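PDB 2EAE: alpha-fucosidase from Bifidobacterium bifidum, which acts as a 1,2-alpha-L-fucosidase, probably releasing terminal fucose from glycans, this chain being the family 95 catalytic portion of a longer protein. Local coordinates for residues D16-Y21 with D158-K163; G338-S343 with T364-E369; Y544-A549 with D612-N617; G560-P565 with D573-E578. The protein carries 1 engineered substitution. One frame throughout, in Å; residues are numbered along the deposited sequence.

Contact 1 of 4, residues D16-Y21 with D158-K163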
loop_
_atom_site.group_PDB
_atom_site.type_symbol
_atom_site.label_atom_id
_atom_site.label_comp_id
_atom_site.label_asym_id
_atom_site.label_seq_id
_atom_site.Cartn_x
_atom_site.Cartn_y
_atom_site.Cartn_z
ATOM N N ASP A 16 -24.814 -8.813 1.341
ATOM C CA ASP A 16 -23.484 -8.411 1.791
ATOM C C ASP A 16 -22.395 -9.351 1.259
ATOM O O ASP A 16 -22.661 -10.524 0.969
ATOM C CB ASP A 16 -23.422 -8.383 3.310
ATOM C CG ASP A 16 -24.256 -7.245 3.925
ATOM O OD1 ASP A 16 -24.788 -6.411 3.162
ATOM O OD2 ASP A 16 -24.352 -7.192 5.171
ATOM N N ASP A 17 -21.160 -8.849 1.168
ATOM C CA ASP A 17 -20.009 -9.686 0.748
ATOM C C ASP A 17 -19.394 -10.328 1.982
ATOM O O ASP A 17 -18.982 -9.630 2.885
ATOM C CB ASP A 17 -18.956 -8.822 0.052
ATOM C CG ASP A 17 -19.518 -8.043 -1.132
ATOM O OD1 ASP A 17 -20.225 -8.648 -1.959
ATOM O OD2 ASP A 17 -19.206 -6.827 -1.258
ATOM N N TRP A 18 -19.348 -11.662 2.019
ATOM C CA TRP A 18 -18.779 -12.409 3.135
ATOM C C TRP A 18 -17.586 -13.250 2.735
ATOM O O TRP A 18 -17.581 -13.823 1.644
ATOM C CB TRP A 18 -19.814 -13.408 3.634
ATOM C CG TRP A 18 -20.913 -12.845 4.524
ATOM C CD1 TRP A 18 -21.280 -11.524 4.710
ATOM C CD2 TRP A 18 -21.805 -13.628 5.313
ATOM N NE1 TRP A 18 -22.332 -11.454 5.599
ATOM C CE2 TRP A 18 -22.677 -12.731 5.981
ATOM C CE3 TRP A 18 -21.957 -15.017 5.514
ATOM C CZ2 TRP A 18 -23.696 -13.179 6.842
ATOM C CZ3 TRP A 18 -22.954 -15.466 6.384
ATOM C CH2 TRP A 18 -23.808 -14.546 7.039
ATOM N N LEU A 19 -16.600 -13.323 3.623
ATOM C CA LEU A 19 -15.658 -14.465 3.656
ATOM C C LEU A 19 -16.172 -15.300 4.805
ATOM O O LEU A 19 -16.460 -14.765 5.871
ATOM C CB LEU A 19 -14.210 -14.045 3.965
ATOM C CG LEU A 19 -13.521 -12.865 3.268
ATOM C CD1 LEU A 19 -12.034 -12.984 3.599
ATOM C CD2 LEU A 19 -13.784 -12.816 1.738
ATOM N N TRP A 20 -16.333 -16.598 4.602
ATOM C CA TRP A 20 -17.025 -17.398 5.630
ATOM C C TRP A 20 -16.509 -18.830 5.646
ATOM O O TRP A 20 -16.037 -19.349 4.618
ATOM C CB TRP A 20 -18.566 -17.348 5.453
ATOM C CG TRP A 20 -19.125 -17.908 4.180
ATOM C CD1 TRP A 20 -19.139 -17.319 2.939
ATOM C CD2 TRP A 20 -19.800 -19.154 4.034
ATOM N NE1 TRP A 20 -19.796 -18.123 2.033
ATOM C CE2 TRP A 20 -20.193 -19.267 2.670
ATOM C CE3 TRP A 20 -20.077 -20.205 4.910
ATOM C CZ2 TRP A 20 -20.867 -20.383 2.170
ATOM C CZ3 TRP A 20 -20.753 -21.313 4.415
ATOM C CH2 TRP A 20 -21.136 -21.392 3.038
ATOM N N TYR A 21 -16.528 -19.413 6.847
ATOM C CA TYR A 21 -15.879 -20.679 7.152
ATOM C C TYR A 21 -16.817 -21.489 8.039
ATOM O O TYR A 21 -17.561 -20.905 8.847
ATOM C CB TYR A 21 -14.516 -20.445 7.835
ATOM C CG TYR A 21 -13.664 -19.524 6.992
ATOM C CD1 TYR A 21 -12.790 -20.038 6.047
ATOM C CD2 TYR A 21 -13.808 -18.131 7.078
ATOM C CE1 TYR A 21 -12.034 -19.186 5.230
ATOM C CE2 TYR A 21 -13.070 -17.276 6.261
ATOM C CZ TYR A 21 -12.190 -17.813 5.340
ATOM O OH TYR A 21 -11.478 -16.971 4.516
ATOM N N ASP A 158 -17.506 -15.614 10.035
ATOM C CA ASP A 158 -17.468 -14.854 8.794
ATOM C C ASP A 158 -16.833 -13.510 9.012
ATOM O O ASP A 158 -16.656 -13.068 10.154
ATOM C CB ASP A 158 -18.842 -14.711 8.129
ATOM C CG ASP A 158 -19.793 -13.847 8.916
ATOM O OD1 ASP A 158 -19.483 -12.646 9.114
ATOM O OD2 ASP A 158 -20.870 -14.363 9.305
ATOM N N LEU A 159 -16.438 -12.910 7.900
ATOM C CA LEU A 159 -16.040 -11.532 7.874
ATOM C C LEU A 159 -16.973 -10.859 6.879
ATOM O O LEU A 159 -16.940 -11.162 5.671
ATOM C CB LEU A 159 -14.548 -11.381 7.483
ATOM C CG LEU A 159 -14.005 -9.948 7.518
ATOM C CD1 LEU A 159 -14.035 -9.365 8.954
ATOM C CD2 LEU A 159 -12.590 -9.941 6.979
ATOM N N ASN A 160 -17.829 -9.984 7.398
ATOM C CA ASN A 160 -18.747 -9.205 6.580
ATOM C C ASN A 160 -18.034 -7.926 6.121
ATOM O O ASN A 160 -17.886 -6.971 6.875
ATOM C CB ASN A 160 -20.052 -8.894 7.351
ATOM C CG ASN A 160 -21.107 -8.239 6.471
ATOM O OD1 ASN A 160 -20.783 -7.563 5.500
ATOM N ND2 ASN A 160 -22.389 -8.464 6.797
ATOM N N LEU A 161 -17.575 -7.944 4.871
ATOM C CA LEU A 161 -16.757 -6.862 4.340
ATOM C C LEU A 161 -17.614 -5.626 4.185
ATOM O O LEU A 161 -17.106 -4.518 4.269
ATOM C CB LEU A 161 -16.213 -7.244 2.961
ATOM C CG LEU A 161 -15.406 -8.546 2.825
ATOM C CD1 LEU A 161 -14.822 -8.603 1.399
ATOM C CD2 LEU A 161 -14.336 -8.575 3.887
ATOM N N SER A 162 -18.908 -5.845 3.955
ATOM C CA SER A 162 -19.852 -4.785 3.619
ATOM C C SER A 162 -20.187 -3.990 4.871
ATOM O O SER A 162 -20.346 -2.766 4.816
ATOM C CB SER A 162 -21.150 -5.364 3.027
ATOM O OG SER A 162 -20.973 -6.046 1.788
ATOM N N LYS A 163 -20.280 -4.673 6.005
ATOM C CA LYS A 163 -20.571 -3.991 7.272
ATOM C C LYS A 163 -19.333 -3.784 8.150
ATOM O O LYS A 163 -19.406 -3.197 9.211
ATOM C CB LYS A 163 -21.665 -4.751 8.042
ATOM C CG LYS A 163 -23.035 -4.672 7.419
ATOM C CD LYS A 163 -24.094 -5.080 8.466
ATOM C CE LYS A 163 -25.484 -5.243 7.862
ATOM N NZ LYS A 163 -25.638 -4.490 6.588
#

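Contact 2 of 4, residues G338-S343 with T364-E369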
loop_
_atom_site.group_PDB
_atom_site.type_symbol
_atom_site.label_atom_id
_atom_site.label_comp_id
_atom_site.label_asym_id
_atom_site.label_seq_id
_atom_site.Cartn_x
_atom_site.Cartn_y
_atom_site.Cartn_z
ATOM N N GLY A 338 -20.729 -11.637 -12.538
ATOM C CA GLY A 338 -21.593 -12.819 -12.551
ATOM C C GLY A 338 -21.199 -13.828 -11.472
ATOM O O GLY A 338 -21.437 -15.043 -11.625
ATOM N N GLN A 339 -20.637 -13.311 -10.380
ATOM C CA GLN A 339 -20.246 -14.105 -9.221
ATOM C C GLN A 339 -21.441 -14.738 -8.529
ATOM O O GLN A 339 -22.532 -14.135 -8.461
ATOM C CB GLN A 339 -19.689 -13.254 -8.095
ATOM C CG GLN A 339 -18.802 -12.154 -8.351
ATOM C CD GLN A 339 -19.480 -10.888 -8.770
ATOM O OE1 GLN A 339 -19.910 -10.021 -7.968
ATOM N NE2 GLN A 339 -19.473 -10.716 -10.026
ATOM N N SER A 340 -21.190 -15.902 -7.919
ATOM C CA SER A 340 -22.000 -16.370 -6.796
ATOM C C SER A 340 -21.610 -15.605 -5.524
ATOM O O SER A 340 -20.637 -14.802 -5.513
ATOM C CB SER A 340 -21.862 -17.909 -6.616
ATOM O OG SER A 340 -20.527 -18.339 -6.838
ATOM N N GLY A 341 -22.384 -15.798 -4.457
ATOM C CA GLY A 341 -22.046 -15.275 -3.130
ATOM C C GLY A 341 -22.536 -16.189 -2.013
ATOM O O GLY A 341 -22.981 -17.311 -2.299
ATOM N N HIS A 342 -22.478 -15.711 -0.770
ATOM C CA HIS A 342 -22.848 -16.531 0.403
ATOM C C HIS A 342 -24.328 -16.953 0.438
ATOM O O HIS A 342 -24.667 -17.943 1.075
ATOM C CB HIS A 342 -22.391 -15.886 1.733
ATOM C CG HIS A 342 -23.304 -14.806 2.266
ATOM N ND1 HIS A 342 -23.141 -13.470 1.957
ATOM C CD2 HIS A 342 -24.369 -14.868 3.107
ATOM C CE1 HIS A 342 -24.077 -12.755 2.567
ATOM N NE2 HIS A 342 -24.825 -13.577 3.288
ATOM N N SER A 343 -25.177 -16.185 -0.251
ATOM C CA SER A 343 -26.638 -16.410 -0.347
ATOM C C SER A 343 -27.067 -17.230 -1.545
ATOM O O SER A 343 -28.256 -17.597 -1.661
ATOM C CB SER A 343 -27.355 -15.053 -0.496
ATOM O OG SER A 343 -27.057 -14.227 0.595
ATOM N N THR A 364 -17.571 -21.346 -13.361
ATOM C CA THR A 364 -17.335 -19.959 -13.714
ATOM C C THR A 364 -17.795 -19.018 -12.614
ATOM O O THR A 364 -17.060 -18.127 -12.248
ATOM C CB THR A 364 -17.944 -19.608 -15.077
ATOM O OG1 THR A 364 -17.301 -20.430 -16.051
ATOM C CG2 THR A 364 -17.678 -18.135 -15.451
ATOM N N ALA A 365 -19.016 -19.210 -12.119
ATOM C CA ALA A 365 -19.577 -18.352 -11.089
ATOM C C ALA A 365 -18.694 -18.349 -9.840
ATOM O O ALA A 365 -18.492 -17.326 -9.227
ATOM C CB ALA A 365 -20.960 -18.803 -10.731
ATOM N N GLN A 366 -18.177 -19.519 -9.461
ATOM C CA GLN A 366 -17.293 -19.603 -8.294
ATOM C C GLN A 366 -15.942 -18.940 -8.530
ATOM O O GLN A 366 -15.409 -18.300 -7.626
ATOM C CB GLN A 366 -17.088 -21.066 -7.870
ATOM C CG GLN A 366 -18.377 -21.690 -7.313
ATOM C CD GLN A 366 -18.258 -23.221 -7.154
ATOM O OE1 GLN A 366 -17.404 -23.880 -7.791
ATOM N NE2 GLN A 366 -19.109 -23.778 -6.320
ATOM N N LYS A 367 -15.378 -19.095 -9.731
ATOM C CA LYS A 367 -14.181 -18.345 -10.094
ATOM C C LYS A 367 -14.416 -16.835 -9.967
ATOM O O LYS A 367 -13.560 -16.092 -9.460
ATOM C CB LYS A 367 -13.727 -18.681 -11.532
ATOM C CG LYS A 367 -13.098 -20.077 -11.663
ATOM C CD LYS A 367 -12.380 -20.217 -13.033
ATOM C CE LYS A 367 -11.101 -19.360 -13.100
ATOM N NZ LYS A 367 -10.541 -19.267 -14.517
ATOM N N ARG A 368 -15.573 -16.373 -10.460
ATOM C CA ARG A 368 -15.922 -14.940 -10.391
ATOM C C ARG A 368 -16.116 -14.479 -8.938
ATOM O O ARG A 368 -15.726 -13.343 -8.581
ATOM C CB ARG A 368 -17.177 -14.645 -11.238
ATOM C CG ARG A 368 -17.006 -14.957 -12.680
ATOM C CD ARG A 368 -15.688 -14.359 -13.271
ATOM N NE ARG A 368 -15.597 -14.838 -14.634
ATOM C CZ ARG A 368 -14.667 -15.652 -15.106
ATOM N NH1 ARG A 368 -13.653 -16.056 -14.357
ATOM N NH2 ARG A 368 -14.733 -16.023 -16.374
ATOM N N GLU A 369 -16.664 -15.368 -8.103
ATOM C CA GLU A 369 -16.807 -15.103 -6.663
ATOM C C GLU A 369 -15.438 -14.897 -6.032
ATOM O O GLU A 369 -15.256 -13.913 -5.371
ATOM C CB GLU A 369 -17.550 -16.193 -5.900
ATOM C CG GLU A 369 -17.749 -15.850 -4.389
ATOM C CD GLU A 369 -18.549 -16.890 -3.618
ATOM O OE1 GLU A 369 -19.024 -17.878 -4.219
ATOM O OE2 GLU A 369 -18.683 -16.756 -2.376
HETATM O O HOH W 1 -20.625 -19.549 -3.576
#

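Contact 3 of 4, residues Y544-A549 with D612-N617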
loop_
_atom_site.group_PDB
_atom_site.type_symbol
_atom_site.label_atom_id
_atom_site.label_comp_id
_atom_site.label_asym_id
_atom_site.label_seq_id
_atom_site.Cartn_x
_atom_site.Cartn_y
_atom_site.Cartn_z
ATOM N N TYR A 544 22.441 17.777 -6.220
ATOM C CA TYR A 544 23.350 16.904 -5.492
ATOM C C TYR A 544 23.533 15.497 -6.080
ATOM O O TYR A 544 24.591 14.867 -5.885
ATOM C CB TYR A 544 22.957 16.831 -4.021
ATOM C CG TYR A 544 22.877 18.178 -3.354
ATOM C CD1 TYR A 544 23.982 18.718 -2.723
ATOM C CD2 TYR A 544 21.692 18.933 -3.383
ATOM C CE1 TYR A 544 23.923 19.970 -2.118
ATOM C CE2 TYR A 544 21.628 20.195 -2.770
ATOM C CZ TYR A 544 22.746 20.694 -2.135
ATOM O OH TYR A 544 22.708 21.936 -1.527
ATOM N N MET A 545 22.521 14.975 -6.766
ATOM C CA MET A 545 22.562 13.561 -7.168
ATOM C C MET A 545 23.063 13.363 -8.575
ATOM O O MET A 545 23.916 12.485 -8.796
ATOM C CB MET A 545 21.194 12.878 -6.976
ATOM C CG MET A 545 20.733 12.818 -5.484
ATOM S SD MET A 545 21.885 11.838 -4.460
ATOM C CE MET A 545 21.490 10.159 -5.022
ATOM N N LEU A 546 22.526 14.140 -9.520
ATOM C CA LEU A 546 22.816 13.929 -10.950
ATOM C C LEU A 546 24.267 14.286 -11.326
ATOM O O LEU A 546 24.847 15.227 -10.794
ATOM C CB LEU A 546 21.850 14.727 -11.830
ATOM C CG LEU A 546 20.335 14.478 -11.668
ATOM C CD1 LEU A 546 19.481 15.414 -12.604
ATOM C CD2 LEU A 546 20.084 13.056 -11.989
ATOM N N HIS A 547 24.819 13.532 -12.263
ATOM C CA HIS A 547 26.157 13.829 -12.776
ATOM C C HIS A 547 26.202 13.362 -14.203
ATOM O O HIS A 547 25.328 12.594 -14.629
ATOM C CB HIS A 547 27.254 13.212 -11.879
ATOM C CG HIS A 547 27.594 11.772 -12.177
ATOM N ND1 HIS A 547 28.882 11.287 -12.036
ATOM C CD2 HIS A 547 26.835 10.719 -12.570
ATOM C CE1 HIS A 547 28.898 9.994 -12.328
ATOM N NE2 HIS A 547 27.674 9.629 -12.678
ATOM N N LYS A 548 27.165 13.879 -14.964
ATOM C CA LYS A 548 27.372 13.407 -16.326
ATOM C C LYS A 548 28.000 12.005 -16.220
ATOM O O LYS A 548 28.997 11.798 -15.493
ATOM C CB LYS A 548 28.284 14.351 -17.084
ATOM C CG LYS A 548 28.685 13.842 -18.459
ATOM C CD LYS A 548 29.657 14.808 -19.066
ATOM C CE LYS A 548 29.638 14.671 -20.582
ATOM N NZ LYS A 548 30.568 15.642 -21.217
ATOM N N ALA A 549 27.392 11.061 -16.923
ATOM C CA ALA A 549 27.787 9.667 -16.840
ATOM C C ALA A 549 29.175 9.440 -17.456
ATOM O O ALA A 549 29.567 10.148 -18.389
ATOM C CB ALA A 549 26.746 8.815 -17.564
ATOM N N ASP A 612 27.257 18.641 -19.498
ATOM C CA ASP A 612 28.395 19.447 -19.029
ATOM C C ASP A 612 27.957 20.583 -18.089
ATOM O O ASP A 612 28.773 21.106 -17.322
ATOM C CB ASP A 612 29.130 20.043 -20.210
ATOM C CG ASP A 612 29.896 19.007 -20.977
ATOM O OD1 ASP A 612 30.507 18.126 -20.303
ATOM O OD2 ASP A 612 29.873 19.062 -22.240
ATOM N N ASN A 613 26.677 20.952 -18.140
ATOM C CA ASN A 613 26.164 21.991 -17.246
ATOM C C ASN A 613 26.276 21.586 -15.765
ATOM O O ASN A 613 26.129 22.424 -14.903
ATOM C CB ASN A 613 24.717 22.358 -17.539
ATOM C CG ASN A 613 24.530 23.035 -18.876
ATOM O OD1 ASN A 613 25.473 23.231 -19.631
ATOM N ND2 ASN A 613 23.292 23.337 -19.193
ATOM N N TRP A 614 26.530 20.308 -15.499
ATOM C CA TRP A 614 26.612 19.776 -14.129
ATOM C C TRP A 614 28.032 19.702 -13.515
ATOM O O TRP A 614 28.213 19.193 -12.402
ATOM C CB TRP A 614 25.884 18.436 -14.031
ATOM C CG TRP A 614 24.425 18.604 -13.697
ATOM C CD1 TRP A 614 23.842 18.480 -12.447
ATOM C CD2 TRP A 614 23.373 18.967 -14.596
ATOM N NE1 TRP A 614 22.470 18.741 -12.535
ATOM C CE2 TRP A 614 22.167 19.038 -13.841
ATOM C CE3 TRP A 614 23.321 19.231 -15.978
ATOM C CZ2 TRP A 614 20.925 19.386 -14.427
ATOM C CZ3 TRP A 614 22.089 19.576 -16.548
ATOM C CH2 TRP A 614 20.918 19.652 -15.763
ATOM N N ALA A 615 29.010 20.272 -14.218
ATOM C CA ALA A 615 30.398 20.255 -13.759
ATOM C C ALA A 615 30.494 20.945 -12.410
ATOM O O ALA A 615 29.872 21.992 -12.196
ATOM C CB ALA A 615 31.319 20.926 -14.770
ATOM N N LYS A 616 31.252 20.343 -11.502
ATOM C CA LYS A 616 31.407 20.887 -10.156
ATOM C C LYS A 616 32.868 21.073 -9.803
ATOM O O LYS A 616 33.708 20.310 -10.258
ATOM C CB LYS A 616 30.740 19.981 -9.131
ATOM C CG LYS A 616 29.217 19.977 -9.249
ATOM C CD LYS A 616 28.614 19.035 -8.238
ATOM C CE LYS A 616 27.097 18.949 -8.439
ATOM N NZ LYS A 616 26.531 17.763 -7.698
ATOM N N ASN A 617 33.165 22.083 -8.996
ATOM C CA ASN A 617 34.519 22.215 -8.446
ATOM C C ASN A 617 34.677 21.302 -7.235
ATOM O O ASN A 617 33.717 20.608 -6.844
ATOM C CB ASN A 617 34.919 23.672 -8.182
ATOM C CG ASN A 617 34.083 24.345 -7.117
ATOM O OD1 ASN A 617 33.509 23.688 -6.250
ATOM N ND2 ASN A 617 33.993 25.681 -7.192
HETATM O O HOH W 2 24.113 17.310 -9.189
HETATM O O HOH W 3 27.307 15.626 -9.381
#

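Contact 4 of 4, residues G560-P565 with D573-E578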
loop_
_atom_site.group_PDB
_atom_site.type_symbol
_atom_site.label_atom_id
_atom_site.label_comp_id
_atom_site.label_asym_id
_atom_site.label_seq_id
_atom_site.Cartn_x
_atom_site.Cartn_y
_atom_site.Cartn_z
ATOM N N GLY A 560 24.295 8.704 -10.558
ATOM C CA GLY A 560 25.513 8.251 -9.849
ATOM C C GLY A 560 25.361 6.885 -9.220
ATOM O O GLY A 560 24.534 6.087 -9.661
ATOM N N VAL A 561 26.144 6.599 -8.177
ATOM C CA VAL A 561 26.188 5.235 -7.582
ATOM C C VAL A 561 24.781 4.630 -7.344
ATOM O O VAL A 561 23.965 5.170 -6.588
ATOM C CB VAL A 561 26.947 5.230 -6.265
ATOM C CG1 VAL A 561 27.038 3.809 -5.709
ATOM C CG2 VAL A 561 28.326 5.834 -6.449
ATOM N N ALA A 562 24.525 3.489 -7.949
ATOM C CA ALA A 562 23.165 2.943 -7.977
ATOM C C ALA A 562 23.098 1.436 -7.661
ATOM O O ALA A 562 24.086 0.692 -7.834
ATOM C CB ALA A 562 22.562 3.208 -9.354
ATOM N N TYR A 563 21.921 0.991 -7.209
ATOM C CA TYR A 563 21.607 -0.420 -7.029
ATOM C C TYR A 563 20.196 -0.606 -7.539
ATOM O O TYR A 563 19.306 0.209 -7.210
ATOM C CB TYR A 563 21.671 -0.831 -5.528
ATOM C CG TYR A 563 21.457 -2.314 -5.368
ATOM C CD1 TYR A 563 22.327 -3.219 -5.978
ATOM C CD2 TYR A 563 20.359 -2.819 -4.663
ATOM C CE1 TYR A 563 22.128 -4.571 -5.858
ATOM C CE2 TYR A 563 20.151 -4.195 -4.538
ATOM C CZ TYR A 563 21.039 -5.061 -5.143
ATOM O OH TYR A 563 20.836 -6.433 -5.052
ATOM N N SER A 564 19.978 -1.655 -8.332
ATOM C CA SER A 564 18.631 -1.920 -8.846
ATOM C C SER A 564 17.932 -2.925 -7.932
ATOM O O SER A 564 18.379 -4.073 -7.806
ATOM C CB SER A 564 18.701 -2.413 -10.309
ATOM O OG SER A 564 17.401 -2.534 -10.882
ATOM N N PRO A 565 16.825 -2.499 -7.254
ATOM C CA PRO A 565 16.216 -3.460 -6.332
ATOM C C PRO A 565 15.785 -4.746 -7.058
ATOM O O PRO A 565 15.047 -4.651 -8.067
ATOM C CB PRO A 565 14.947 -2.717 -5.810
ATOM C CG PRO A 565 15.227 -1.233 -6.047
ATOM C CD PRO A 565 16.093 -1.222 -7.333
ATOM N N ASP A 573 26.833 3.075 -12.622
ATOM C CA ASP A 573 26.715 4.508 -12.996
ATOM C C ASP A 573 25.257 4.790 -13.359
ATOM O O ASP A 573 24.869 4.820 -14.532
ATOM C CB ASP A 573 27.646 4.862 -14.188
ATOM C CG ASP A 573 27.804 6.350 -14.398
ATOM O OD1 ASP A 573 27.066 7.141 -13.778
ATOM O OD2 ASP A 573 28.700 6.734 -15.196
ATOM N N GLY A 574 24.462 5.020 -12.338
ATOM C CA GLY A 574 22.992 5.008 -12.493
ATOM C C GLY A 574 22.393 3.676 -12.933
ATOM O O GLY A 574 23.086 2.653 -12.993
ATOM N N ASN A 575 21.097 3.682 -13.258
ATOM C CA ASN A 575 20.418 2.484 -13.770
ATOM C C ASN A 575 19.026 2.936 -14.199
ATOM O O ASN A 575 18.662 4.102 -13.982
ATOM C CB ASN A 575 20.385 1.289 -12.752
ATOM C CG ASN A 575 19.658 1.620 -11.439
ATOM O OD1 ASN A 575 18.820 2.491 -11.408
ATOM N ND2 ASN A 575 20.004 0.916 -10.351
ATOM N N THR A 576 18.262 2.016 -14.798
ATOM C CA THR A 576 16.968 2.349 -15.381
ATOM C C THR A 576 15.944 2.697 -14.286
ATOM O O THR A 576 15.098 3.588 -14.494
ATOM C CB THR A 576 16.494 1.218 -16.230
ATOM O OG1 THR A 576 17.496 1.004 -17.238
ATOM C CG2 THR A 576 15.168 1.586 -16.940
ATOM N N TYR A 577 16.054 2.000 -13.156
ATOM C CA TYR A 577 15.219 2.239 -11.958
ATOM C C TYR A 577 15.284 3.710 -11.573
ATOM O O TYR A 577 14.277 4.427 -11.644
ATOM C CB TYR A 577 15.715 1.347 -10.829
ATOM C CG TYR A 577 15.182 1.619 -9.447
ATOM C CD1 TYR A 577 13.850 1.359 -9.127
ATOM C CD2 TYR A 577 16.030 2.078 -8.439
ATOM C CE1 TYR A 577 13.366 1.556 -7.792
ATOM C CE2 TYR A 577 15.574 2.281 -7.102
ATOM C CZ TYR A 577 14.227 2.024 -6.811
ATOM O OH TYR A 577 13.764 2.221 -5.525
ATOM N N GLU A 578 16.475 4.175 -11.196
ATOM C CA GLU A 578 16.625 5.556 -10.689
ATOM C C GLU A 578 16.278 6.563 -11.783
ATOM O O GLU A 578 15.621 7.547 -11.510
ATOM C CB GLU A 578 18.057 5.811 -10.208
ATOM C CG GLU A 578 18.478 5.010 -8.981
ATOM C CD GLU A 578 18.433 5.801 -7.648
ATOM O OE1 GLU A 578 18.504 7.084 -7.648
ATOM O OE2 GLU A 578 18.373 5.113 -6.595
HETATM O O HOH W 4 19.834 3.175 -6.544
HETATM O O HOH W 5 17.494 -0.546 -13.014
#

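Contact 1 of 4, residues D16-Y21 with D158-K163
Asn160 CG stands opposite its backbone N (chi1 -173°), which carries the amide to Asp16, where ND2 meets OD2 at 2.8 Å in an almost straight bond. Asp16 OD2 lies in the plane of that amide and is approached on its anti side; it also takes a weak, longer salt bridge from Lys163 NZ (3.3 Å). At the other end of the amide, Asn160 OD1 accepts from Lys163 N (3.0 Å), an Asx motif that fixes the amide's rotation. Ser162 OG, meanwhile, receives Asp17 N at 2.9 Å. The strands then run antiparallel, their axes at 171°, and strand 18-21 forms one edge of the nine-stranded sheet of the N-terminal beta domain. Between these two strands Leu19 and Leu159 form the hydrogen-bonded pair, with Leu159 N to Leu19 O at 2.7 Å. On the face bearing Trp18, the carboxylate of Asp158 stacks over the indole, planes 22° apart, with OD2 3.7 Å from Trp18 CH2. Replacing Trp18 by an alanine would probably leave the Asp158 carboxylate without its flat cover and His342 without its stacking partner. The opposite face carries Leu19 and Leu159, which both rest on Tyr377 of helix 364-385.

Contact 2 of 4, residues G338-S343 with T364-E369
Ser340 meets Glu369 through its hydroxyl, OG donating to OE1 at 3.1 Å. The carboxylate oxygen is reached on its anti side, with the donor 28° out of plane. A chi1 of 39° sets Ser340 OG between its backbone N and carbonyl carbon, where it faces the helix. The backbone of the same residue adds a second tie: Ser340 N points at Ala365 O with good direction, but the 3.3 Å separation makes this bond weak. Ala365 O is already the acceptor of the helical bond from Glu369 N, so one carbonyl in the first turns serves both the helix and the passing chain. Around these bonds the packing is mostly side chain on backbone. Glu369, extended with chi1 -177°, lays its aliphatic part against Ser340 O, with CG 3.3 Å away. Gln339 CB rests on the backbone at Glu369 N, 3.7 Å off, and Arg368 CB touches Gln339 CA at the same distance before the arginine turns away to a salt bridge with Glu371. Segment 338-343 follows strand 334-336, an edge strand of a seven-stranded antiparallel sheet, and leads towards helix 350-359. It packs against the first turns of helix 364-385, within the catalytic domain, while Leu353 of helix 350-359 packs against both Glu369 and Gln366.

Contact 3 of 4, residues Y544-A549 with D612-N617
Lys548 and Asp612 form a surface salt bridge, with NZ 2.6 Å from OD1. The ammonium comes in on the syn side of the carboxylate, 32° out of its plane; a fully extended lysine chain, starting with chi1 173°, gives it that reach. At the centre of the contact Trp614 lies against Leu546: CD1 is 3.8 Å from Leu546 O, and NE1 is 4.1 Å from Leu546 CB. The indole N-H itself is spent on Val542 O, which holds the ring's rotation. Lys616 reaches Leu546 by way of two waters. Both donate to Leu546 O, at 2.7 Å and 2.9 Å, and both accept from Lys616 NZ, so the carbonyl is gripped twice and the ammonium is linked to it through solvent. Lys616 NZ also bonds directly to Asn543 O. Further out, Phe622 meets the Trp614 ring with planes at about 80°, and the 3-10 turn at 612-614 closes with Ala615 N to Asp612 O at 3.2 Å. The loop holding 612-617, between helices 576-596 and 631-638, thereby lies against the junction of helix 524-545 with strand 547-548, an edge of a three-stranded sheet. Trp614 reaches Leu557 of the middle strand, and Ala634 and Leu637 of helix 631-638.

Contact 4 of 4, residues G560-P565 with D573-E578
Pro565 lies over one face of the Tyr577 ring, its CD 3.4 Å from the ring centroid and only 10° off the normal, which is the geometry of a CH-pi contact. A chi1 of 168°, with CG opposite the backbone N, swings the Tyr577 ring under the proline. The two side chains cross at about a right angle, and Pro565 CG continues outward to Tyr577 CZ at 3.5 Å. Beyond the ring, Tyr577 OH bonds to Ser503. With an alanine at Tyr577, the proline would probably lose the flat surface under its ring and Ser503 its hydroxyl partner. Asn575 faces the strand differently. Its ND2 lies 3.6 Å from Ala562 CB and close to the peptide joining Tyr563 to Ser564, without bonding to it, while OD1 turns back to accept Glu578 N at 2.9 Å, nearly straight at 178°. A water joins Ser564 OG to Tyr577 N (2.9 Å from each), and Ser564 OG also bonds to Glu651. At the far end Gly574 N donates to Gly560 O at 2.9 Å; both glycines have positive phi. The arrangement is an antiparallel hairpin, strands 557-564 and 569-573, running into helix 576-596 with Asn575 as its N-cap, and it sets Pro565 just before Glu566 of the fucose pocket.

In the fold
The four contacts fall into two pairs on opposite sides of the chain's centre. Contacts 1 and 2, centres 14 Å apart, belong to the N-terminal and catalytic parts and touch each other: His342 packs against both Trp18 and Trp20, its CD2 3.4 Å from Trp18 CE3. Contacts 3 and 4, centres 16 Å apart, share the three-stranded sheet, contact 4 being nested in the loop that contact 3 closes; His547 NE2 probably bonds Asp573 OD1 at 2.8 Å. Of the four, contact 4 borders the fucose pocket, the Pro565 side chain lying about 6 Å from bound beta-L-fucopyranose. From contact 1 the Leu159 side chain is about 12 Å from that of Ser385, a calcium ligand.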